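Local coordinates for protein probable exosome complex exonuclease 2 (Pyrococcus abyssi, PDB 2PO1) that is predicted to be a non-catalytic subunit of the archaeal exosome, contributing to RNA degradation by helping to shape the active site of Rrp41, at residues 166-171 with 187-192. Residues are numbered along the deposited sequence; the frame is centred on the assembly and turned at random.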
ATOM      1  N   ASN C 166      11.284 -32.513  -1.563  1.00 22.77           N
ATOM      2  CA  ASN C 166      10.119 -33.194  -0.984  1.00 23.77           C
ATOM      3  C   ASN C 166       8.840 -33.081  -1.807  1.00 24.40           C
ATOM      4  O   ASN C 166       7.853 -33.805  -1.563  1.00 27.10           O
ATOM      5  CB  ASN C 166       9.826 -32.561   0.382  1.00 22.38           C
ATOM      6  CG  ASN C 166       8.632 -33.155   1.050  1.00 22.48           C
ATOM      7  OD1 ASN C 166       7.715 -32.464   1.349  1.00 23.63           O
ATOM      8  ND2 ASN C 166       8.657 -34.462   1.302  1.00 24.12           N
ATOM      9  N   ALA C 167       8.841 -32.160  -2.754  1.00 23.45           N
ATOM     10  CA  ALA C 167       7.631 -31.748  -3.385  1.00 23.56           C
ATOM     11  C   ALA C 167       7.195 -32.850  -4.294  1.00 24.46           C
ATOM     12  O   ALA C 167       8.023 -33.524  -4.931  1.00 24.08           O
ATOM     13  CB  ALA C 167       7.843 -30.470  -4.148  1.00 22.78           C
ATOM     14  N   ARG C 168       5.899 -33.092  -4.230  1.00 24.64           N
ATOM     15  CA  ARG C 168       5.208 -33.966  -5.157  1.00 26.64           C
ATOM     16  C   ARG C 168       4.045 -33.141  -5.656  1.00 27.42           C
ATOM     17  O   ARG C 168       3.255 -32.628  -4.876  1.00 26.64           O
ATOM     18  CB  ARG C 168       4.740 -35.257  -4.492  1.00 28.12           C
ATOM     19  CG  ARG C 168       5.901 -36.174  -4.196  1.00 26.74           C
ATOM     20  CD  ARG C 168       5.539 -37.595  -4.048  1.00 33.13           C
ATOM     21  NE  ARG C 168       5.086 -38.220  -5.316  1.00 36.83           N
ATOM     22  CZ  ARG C 168       5.858 -38.859  -6.205  1.00 39.26           C
ATOM     23  NH1 ARG C 168       7.186 -38.968  -6.052  1.00 37.87           N
ATOM     24  NH2 ARG C 168       5.285 -39.362  -7.298  1.00 38.74           N
ATOM     25  N   VAL C 169       3.961 -33.039  -6.970  1.00 29.50           N
ATOM     26  CA  VAL C 169       3.044 -32.159  -7.647  1.00 29.56           C
ATOM     27  C   VAL C 169       2.189 -33.041  -8.560  1.00 31.30           C
ATOM     28  O   VAL C 169       2.645 -34.113  -8.972  1.00 33.14           O
ATOM     29  CB  VAL C 169       3.836 -31.065  -8.432  1.00 29.17           C
ATOM     30  CG1 VAL C 169       4.634 -30.171  -7.436  1.00 27.88           C
ATOM     31  CG2 VAL C 169       4.780 -31.703  -9.443  1.00 29.04           C
ATOM     32  N   PRO C 170       0.935 -32.618  -8.832  1.00 31.76           N
ATOM     33  CA  PRO C 170       0.027 -33.378  -9.701  1.00 33.31           C
ATOM     34  C   PRO C 170       0.672 -33.587 -11.061  1.00 33.54           C
ATOM     35  O   PRO C 170       1.206 -32.626 -11.635  1.00 31.69           O
ATOM     36  CB  PRO C 170      -1.189 -32.463  -9.857  1.00 33.03           C
ATOM     37  CG  PRO C 170      -1.110 -31.497  -8.697  1.00 32.54           C
ATOM     38  CD  PRO C 170       0.328 -31.366  -8.328  1.00 30.46           C
ATOM     39  N   LYS C 171       0.674 -34.839 -11.537  1.00 34.66           N
ATOM     40  CA  LYS C 171       1.009 -35.118 -12.924  1.00 36.22           C
ATOM     41  C   LYS C 171       0.010 -34.354 -13.786  1.00 36.99           C
ATOM     42  O   LYS C 171      -1.194 -34.326 -13.516  1.00 36.07           O
ATOM     43  CB  LYS C 171       0.889 -36.604 -13.256  1.00 37.36           C
ATOM     44  CG  LYS C 171       2.036 -37.452 -12.774  1.00 38.54           C
ATOM     45  CD  LYS C 171       2.347 -38.544 -13.753  1.00 42.12           C
ATOM     46  CE  LYS C 171       3.653 -39.290 -13.449  1.00 42.88           C
ATOM     47  NZ  LYS C 171       4.896 -38.460 -13.556  1.00 46.48           N
ATOM     48  N   THR C 187       1.085 -38.051  -8.625  1.00 37.87           N
ATOM     49  CA  THR C 187       1.965 -36.940  -8.432  1.00 35.37           C
ATOM     50  C   THR C 187       3.331 -37.369  -8.919  1.00 34.69           C
ATOM     51  O   THR C 187       3.552 -38.517  -9.240  1.00 35.80           O
ATOM     52  CB  THR C 187       1.987 -36.471  -6.960  1.00 33.96           C
ATOM     53  OG1 THR C 187       2.273 -37.593  -6.117  1.00 34.69           O
ATOM     54  CG2 THR C 187       0.645 -35.887  -6.570  1.00 33.66           C
ATOM     55  N   GLU C 188       4.236 -36.417  -9.023  1.00 32.90           N
ATOM     56  CA  GLU C 188       5.582 -36.724  -9.453  1.00 32.84           C
ATOM     57  C   GLU C 188       6.429 -35.727  -8.770  1.00 29.86           C
ATOM     58  O   GLU C 188       5.924 -34.691  -8.340  1.00 29.03           O
ATOM     59  CB  GLU C 188       5.685 -36.530 -10.964  1.00 33.71           C
ATOM     60  CG  GLU C 188       5.006 -35.252 -11.381  1.00 33.03           C
ATOM     61  CD  GLU C 188       5.248 -34.862 -12.796  1.00 36.31           C
ATOM     62  OE1 GLU C 188       5.330 -33.660 -13.012  1.00 38.49           O
ATOM     63  OE2 GLU C 188       5.324 -35.723 -13.693  1.00 37.25           O
ATOM     64  N   PRO C 189       7.736 -35.983  -8.687  1.00 29.57           N
ATOM     65  CA  PRO C 189       8.550 -34.921  -8.101  1.00 27.59           C
ATOM     66  C   PRO C 189       8.665 -33.737  -9.036  1.00 25.76           C
ATOM     67  O   PRO C 189       8.270 -33.820 -10.206  1.00 26.81           O
ATOM     68  CB  PRO C 189       9.933 -35.546  -7.994  1.00 28.24           C
ATOM     69  CG  PRO C 189       9.695 -37.053  -8.184  1.00 30.07           C
ATOM     70  CD  PRO C 189       8.526 -37.168  -9.058  1.00 31.60           C
ATOM     71  N   LEU C 190       9.257 -32.674  -8.536  1.00 23.03           N
ATOM     72  CA  LEU C 190       9.496 -31.475  -9.341  1.00 22.86           C
ATOM     73  C   LEU C 190      10.833 -31.777 -10.020  1.00 23.49           C
ATOM     74  O   LEU C 190      11.521 -32.706  -9.597  1.00 22.91           O
ATOM     75  CB  LEU C 190       9.579 -30.285  -8.395  1.00 19.80           C
ATOM     76  CG  LEU C 190       8.735 -29.001  -8.473  1.00 21.69           C
ATOM     77  CD1 LEU C 190       7.546 -29.005  -9.357  1.00 15.53           C
ATOM     78  CD2 LEU C 190       8.483 -28.410  -7.027  1.00 19.21           C
ATOM     79  N   PRO C 191      11.163 -31.092 -11.133  1.00 24.22           N
ATOM     80  CA  PRO C 191      12.455 -31.528 -11.675  1.00 25.69           C
ATOM     81  C   PRO C 191      13.600 -30.887 -10.902  1.00 25.30           C
ATOM     82  O   PRO C 191      14.142 -29.872 -11.338  1.00 24.86           O
ATOM     83  CB  PRO C 191      12.389 -31.067 -13.135  1.00 26.28           C
ATOM     84  CG  PRO C 191      11.446 -29.879 -13.115  1.00 24.88           C
ATOM     85  CD  PRO C 191      10.485 -30.095 -11.992  1.00 23.68           C
ATOM     86  N   VAL C 192      13.923 -31.453  -9.733  1.00 24.67           N
ATOM     87  CA  VAL C 192      14.985 -30.915  -8.907  1.00 25.08           C
ATOM     88  C   VAL C 192      16.270 -31.656  -9.258  1.00 27.04           C
ATOM     89  O   VAL C 192      16.400 -32.874  -9.063  1.00 27.36           O
ATOM     90  CB  VAL C 192      14.724 -31.034  -7.388  1.00 23.83           C
ATOM     91  CG1 VAL C 192      15.805 -30.289  -6.625  1.00 23.35           C
ATOM     92  CG2 VAL C 192      13.347 -30.479  -7.002  1.00 24.60           C
TER
HETATM   93  O   HOH W   1      10.240 -32.670  -6.139  1.00 19.65           O
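Val169 and Glu188 form an antiparallel hydrogen-bonded pair: Val169 N reaches Glu188 O at 2.9 Å (170° at the hydrogen), and Glu188 N reaches Val169 O in the carbonyl plane. Beyond this pair, toward Ala167 and Leu190, a water links the chain segments: it donates to Ala167 O and accepts from Leu190 N.

Among polar side chains, Arg168 bends at chi3 (68°) to carry its guanidinium across the edge strand. Arg168 NE donates to Thr187 OG1 at 3.0 Å, nearly in the guanidinium plane, while NH2 makes only a weak, bent bond to Thr187 O; one guanidinium face lies over the Glu188-Pro189 peptide. The salt bridge joins Lys171 NZ to the anti lone pair of Glu188 OE2 at 2.8 Å. Were Glu188 replaced by an alanine, the Lys171 ammonium would probably lose this carboxylate mate and be freer to swing.

Apolar contacts gather round Leu190, whose CD2 meets Ala167 CB at 3.6 Å and CD1 meets Val169 CG1 at 3.7 Å; Leu164 of helix 152-166 and Ile66 also touch Leu190.

Strand 186-189 is an outer strand, within this chain, of a small three-stranded antiparallel sheet, with 168-174 central and 181-184 opposite, following helix 152-166 in this RNase PH-family subunit.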